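Local coordinates for protein GTN Reductase (Agrobacterium tumefaciens, PDB 5N6G) that binds flavin mononucleotide as an Old Yellow Enzyme-type ene-reductase and probably reduces activated carbon-carbon double bonds with NADH or NADPH as electron source, at residues 334-337 with 338-342; 307-310 with 311-314. All blocks are in the same frame, centred on the assembly; numbering follows the deposited sequence.

Interaction 1. Residues 334-337 with 338-342; sequences NPDL and VRRLK
The guanidinium of Arg-340 is met on one face by Asn-334 and at its edge by Asp-336. Asn-334 OD1 stands 3.2 Å above the Arg-340 guanidinium plane, offset toward the rim, its amide turned 62° from that plane; at 3.3 Å from Arg-340 NE it is too badly angled for a bond, and it accepts instead from Asn-348 N. Asp-336 OD1 lies in the guanidinium plane and takes the N-H of Arg-340 NE in a nearly straight salt bridge of 2.9 Å. The donor comes in from above the carboxylate, the planes 80° apart. An extended chain from CG to NE lets Arg-340 reach back over its own helix start, and NH1 continues to Pro-346 O. The carboxylate of Asp-336 sits between its backbone N and carbonyl carbon (chi1 58°), with OD2 turned to Leu-369 N and to a water that also lies at the edge of the Arg-339 guanidinium. Arg-339 NH1, 4.4 Å from Asp-336 OD2, can share only its charge, since no N-H points there; it donates a hydrogen bond to Ala-370 O.

On the buried side Leu-337 CD1 packs on Leu-341 CG at 3.8 Å, and both leucines lean on Phe-327. Arg-340 N to Asp-336 O and Leu-341 N to Leu-337 O begin the helical bonding. A type I turn from Asn-334 to Leu-337 thus leads into a helix whose N-cap residue, Asp-336, makes no side-chain capping bond, after the last strand of a TIM barrel.

Interaction 2. Residues 307-310 with 311-314; sequences GYDR and QSAI
Asp-309 OD1 holds two donors of Ser-312, the backbone N at 2.9 Å and the hydroxyl OG at 2.8 Å. The amide arrives almost in line with the C-O bond, with an N-H angle of 171°, whereas the hydroxyl comes from 55° above the carboxylate plane. Asp-309 is the N-cap of helix 310-318, and its chi1 of 64° swings the carboxylate back over the first turn. Backbone bonds follow, Ala-313 N to Asp-309 O and Ile-314 N to Arg-310 O.

Farther out, a water in the plane of the Arg-310 guanidinium, at its edge, joins NH1 to Gln-311 OE1, while Gln-311 NE2 donates to Glu-315 OE2. Ile-314 CD1 rests over one guanidinium face, toward the rim, 3.5 Å from Arg-310 NH1. Arg-310 NE donates a hydrogen bond to Leu-341 O. Tyr-308 brings CD1 to 3.6 Å from Ser-312 OG, and Ala-313 N lies at the edge of its ring; its OH reaches Glu-268. Gly-307 N donates a hydrogen bond to an FMN phosphate oxygen.

Two donors on OD1, from different directions, should restrict the turning of the Asp-309 carboxylate, and its negative charge would be expected to suit the positive end of the helix dipole.

Interaction 2 comes first along the chain. It follows barrel strand 301-305 and closes the loop that leads from the FMN phosphate into helix 310-318. That helix is succeeded by strand 324-327, the last of the barrel, then by helix 329-333, and interaction 1 rounds the turn from there into helix 337-343. The two contacts therefore lie in series, neither nesting nor crossing, with centres about 13 Å apart. They are joined directly: the Arg-310 side chain of 307-310 binds the carbonyl of Leu-341 in 338-342, tying the start of helix 310-318 to the last turn of helix 337-343. Phe-327 on the strand between them is touched from both contacts, by Tyr-308 and Ala-313 and by Leu-337 and Leu-341.

Interaction 1. Residues 334-337 with 338-342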
loop_
_atom_site.group_PDB
_atom_site.type_symbol
_atom_site.label_atom_id
_atom_site.label_comp_id
_atom_site.label_asym_id
_atom_site.label_seq_id
_atom_site.Cartn_x
_atom_site.Cartn_y
_atom_site.Cartn_z
ATOM N N ASN A 334 5.094 -18.356 -2.492
ATOM C CA ASN A 334 6.245 -18.897 -1.765
ATOM C C ASN A 334 6.188 -18.381 -0.339
ATOM O O ASN A 334 6.740 -17.312 -0.027
ATOM C CB ASN A 334 7.554 -18.496 -2.435
ATOM C CG ASN A 334 7.678 -19.089 -3.798
ATOM O OD1 ASN A 334 8.085 -20.236 -3.944
ATOM N ND2 ASN A 334 7.298 -18.317 -4.822
ATOM N N PRO A 335 5.533 -19.111 0.557
ATOM C CA PRO A 335 5.474 -18.634 1.946
ATOM C C PRO A 335 6.857 -18.486 2.551
ATOM O O PRO A 335 7.118 -17.525 3.286
ATOM C CB PRO A 335 4.628 -19.711 2.642
ATOM C CG PRO A 335 4.728 -20.916 1.782
ATOM C CD PRO A 335 4.852 -20.404 0.376
ATOM N N ASP A 336 7.757 -19.419 2.246
ATOM C CA ASP A 336 9.144 -19.374 2.705
ATOM C C ASP A 336 10.063 -18.795 1.641
ATOM O O ASP A 336 11.143 -19.324 1.373
ATOM C CB ASP A 336 9.612 -20.763 3.125
ATOM C CG ASP A 336 9.508 -21.798 2.016
ATOM O OD1 ASP A 336 8.806 -21.576 1.013
ATOM O OD2 ASP A 336 10.125 -22.875 2.167
ATOM N N LEU A 337 9.634 -17.700 1.021
ATOM C CA LEU A 337 10.444 -17.036 0.003
ATOM C C LEU A 337 11.832 -16.706 0.531
ATOM O O LEU A 337 12.821 -16.836 -0.195
ATOM C CB LEU A 337 9.756 -15.759 -0.477
ATOM C CG LEU A 337 10.513 -14.985 -1.555
ATOM C CD1 LEU A 337 10.690 -15.836 -2.820
ATOM C CD2 LEU A 337 9.782 -13.708 -1.876
ATOM N N VAL A 338 11.923 -16.263 1.789
ATOM C CA VAL A 338 13.220 -15.861 2.336
ATOM C C VAL A 338 14.205 -17.022 2.274
ATOM O O VAL A 338 15.327 -16.884 1.764
ATOM C CB VAL A 338 13.054 -15.333 3.772
ATOM C CG1 VAL A 338 14.411 -15.150 4.443
ATOM C CG2 VAL A 338 12.301 -14.015 3.781
ATOM N N ARG A 339 13.796 -18.191 2.777
ATOM C CA ARG A 339 14.675 -19.359 2.742
ATOM C C ARG A 339 15.001 -19.776 1.314
ATOM O O ARG A 339 16.144 -20.134 1.008
ATOM C CB ARG A 339 14.018 -20.508 3.493
ATOM C CG ARG A 339 14.879 -21.777 3.560
ATOM C CD ARG A 339 14.130 -22.902 4.228
ATOM N NE ARG A 339 14.794 -24.186 4.001
ATOM C CZ ARG A 339 14.194 -25.366 4.116
ATOM N NH1 ARG A 339 12.913 -25.435 4.454
ATOM N NH2 ARG A 339 14.874 -26.481 3.889
ATOM N N ARG A 340 14.009 -19.755 0.424
ATOM C CA ARG A 340 14.269 -20.125 -0.961
ATOM C C ARG A 340 15.289 -19.186 -1.592
ATOM O O ARG A 340 16.203 -19.636 -2.296
ATOM C CB ARG A 340 12.971 -20.115 -1.766
ATOM C CG ARG A 340 12.026 -21.295 -1.461
ATOM C CD ARG A 340 10.651 -21.080 -2.125
ATOM N NE ARG A 340 9.689 -22.107 -1.697
ATOM C CZ ARG A 340 9.374 -23.197 -2.376
ATOM N NH1 ARG A 340 9.945 -23.457 -3.544
ATOM N NH2 ARG A 340 8.481 -24.040 -1.873
ATOM N N LEU A 341 15.152 -17.881 -1.360
ATOM C CA LEU A 341 16.124 -16.951 -1.930
ATOM C C LEU A 341 17.493 -17.131 -1.290
ATOM O O LEU A 341 18.520 -17.055 -1.976
ATOM C CB LEU A 341 15.647 -15.511 -1.762
ATOM C CG LEU A 341 14.367 -15.117 -2.499
ATOM C CD1 LEU A 341 14.019 -13.651 -2.236
ATOM C CD2 LEU A 341 14.497 -15.354 -3.988
ATOM N N LYS A 342 17.540 -17.345 0.023
ATOM C CA LYS A 342 18.836 -17.530 0.670
ATOM C C LYS A 342 19.576 -18.719 0.082
ATOM O O LYS A 342 20.790 -18.657 -0.130
ATOM C CB LYS A 342 18.649 -17.700 2.174
ATOM C CG LYS A 342 19.937 -17.891 2.967
ATOM C CD LYS A 342 20.853 -16.681 2.864
ATOM C CE LYS A 342 21.693 -16.512 4.129
ATOM N NZ LYS A 342 22.744 -15.462 3.987
HETATM O O HOH W 1 9.577 -15.990 3.536
HETATM O O HOH W 2 10.854 -23.452 4.519
#

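Interaction 2. Residues 307-310 with 311-314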
loop_
_atom_site.group_PDB
_atom_site.type_symbol
_atom_site.label_atom_id
_atom_site.label_comp_id
_atom_site.label_asym_id
_atom_site.label_seq_id
_atom_site.Cartn_x
_atom_site.Cartn_y
_atom_site.Cartn_z
ATOM N N GLY A 307 8.695 -6.164 -10.278
ATOM C CA GLY A 307 9.452 -6.931 -11.247
ATOM C C GLY A 307 10.808 -7.412 -10.791
ATOM O O GLY A 307 11.606 -7.836 -11.630
ATOM N N TYR A 308 11.110 -7.350 -9.500
ATOM C CA TYR A 308 12.390 -7.862 -9.023
ATOM C C TYR A 308 12.391 -9.382 -9.026
ATOM O O TYR A 308 11.347 -10.025 -8.895
ATOM C CB TYR A 308 12.672 -7.353 -7.612
ATOM C CG TYR A 308 13.182 -5.950 -7.591
ATOM C CD1 TYR A 308 14.534 -5.700 -7.718
ATOM C CD2 TYR A 308 12.318 -4.868 -7.468
ATOM C CE1 TYR A 308 15.034 -4.416 -7.706
ATOM C CE2 TYR A 308 12.813 -3.555 -7.461
ATOM C CZ TYR A 308 14.177 -3.349 -7.592
ATOM O OH TYR A 308 14.712 -2.088 -7.594
ATOM N N ASP A 309 13.587 -9.952 -9.181
ATOM C CA ASP A 309 13.847 -11.374 -9.000
ATOM C C ASP A 309 15.073 -11.515 -8.105
ATOM O O ASP A 309 15.606 -10.525 -7.593
ATOM C CB ASP A 309 14.008 -12.099 -10.346
ATOM C CG ASP A 309 15.214 -11.624 -11.166
ATOM O OD1 ASP A 309 16.148 -10.986 -10.628
ATOM O OD2 ASP A 309 15.222 -11.913 -12.379
ATOM N N ARG A 310 15.505 -12.755 -7.876
ATOM C CA ARG A 310 16.583 -12.970 -6.917
ATOM C C ARG A 310 17.816 -12.154 -7.288
ATOM O O ARG A 310 18.339 -11.397 -6.459
ATOM C CB ARG A 310 16.932 -14.447 -6.832
ATOM C CG ARG A 310 17.979 -14.754 -5.759
ATOM C CD ARG A 310 18.380 -16.213 -5.710
ATOM N NE ARG A 310 19.226 -16.481 -4.542
ATOM C CZ ARG A 310 20.558 -16.458 -4.529
ATOM N NH1 ARG A 310 21.247 -16.144 -5.618
ATOM N NH2 ARG A 310 21.204 -16.712 -3.399
ATOM N N GLN A 311 18.295 -12.288 -8.529
ATOM C CA GLN A 311 19.572 -11.671 -8.883
ATOM C C GLN A 311 19.481 -10.146 -8.854
ATOM O O GLN A 311 20.394 -9.474 -8.354
ATOM C CB GLN A 311 20.038 -12.154 -10.257
ATOM C CG GLN A 311 21.490 -11.781 -10.568
ATOM C CD GLN A 311 22.460 -12.239 -9.486
ATOM O OE1 GLN A 311 22.333 -13.336 -8.938
ATOM N NE2 GLN A 311 23.421 -11.387 -9.158
ATOM N N SER A 312 18.388 -9.576 -9.366
ATOM C CA SER A 312 18.281 -8.118 -9.371
ATOM C C SER A 312 18.076 -7.561 -7.969
ATOM O O SER A 312 18.566 -6.467 -7.663
ATOM C CB SER A 312 17.146 -7.663 -10.295
ATOM O OG SER A 312 15.909 -8.241 -9.913
ATOM N N ALA A 313 17.385 -8.290 -7.095
ATOM C CA ALA A 313 17.248 -7.818 -5.723
ATOM C C ALA A 313 18.577 -7.849 -4.989
ATOM O O ALA A 313 18.911 -6.905 -4.266
ATOM C CB ALA A 313 16.212 -8.654 -4.976
ATOM N N ILE A 314 19.348 -8.924 -5.150
ATOM C CA ILE A 314 20.653 -8.985 -4.516
ATOM C C ILE A 314 21.521 -7.828 -4.994
ATOM O O ILE A 314 22.164 -7.138 -4.194
ATOM C CB ILE A 314 21.311 -10.343 -4.795
ATOM C CG1 ILE A 314 20.542 -11.427 -4.039
ATOM C CG2 ILE A 314 22.779 -10.327 -4.384
ATOM C CD1 ILE A 314 20.985 -12.833 -4.376
HETATM O O HOH W 3 14.307 -8.582 -12.917
HETATM O O HOH W 4 20.444 -15.261 -8.244
#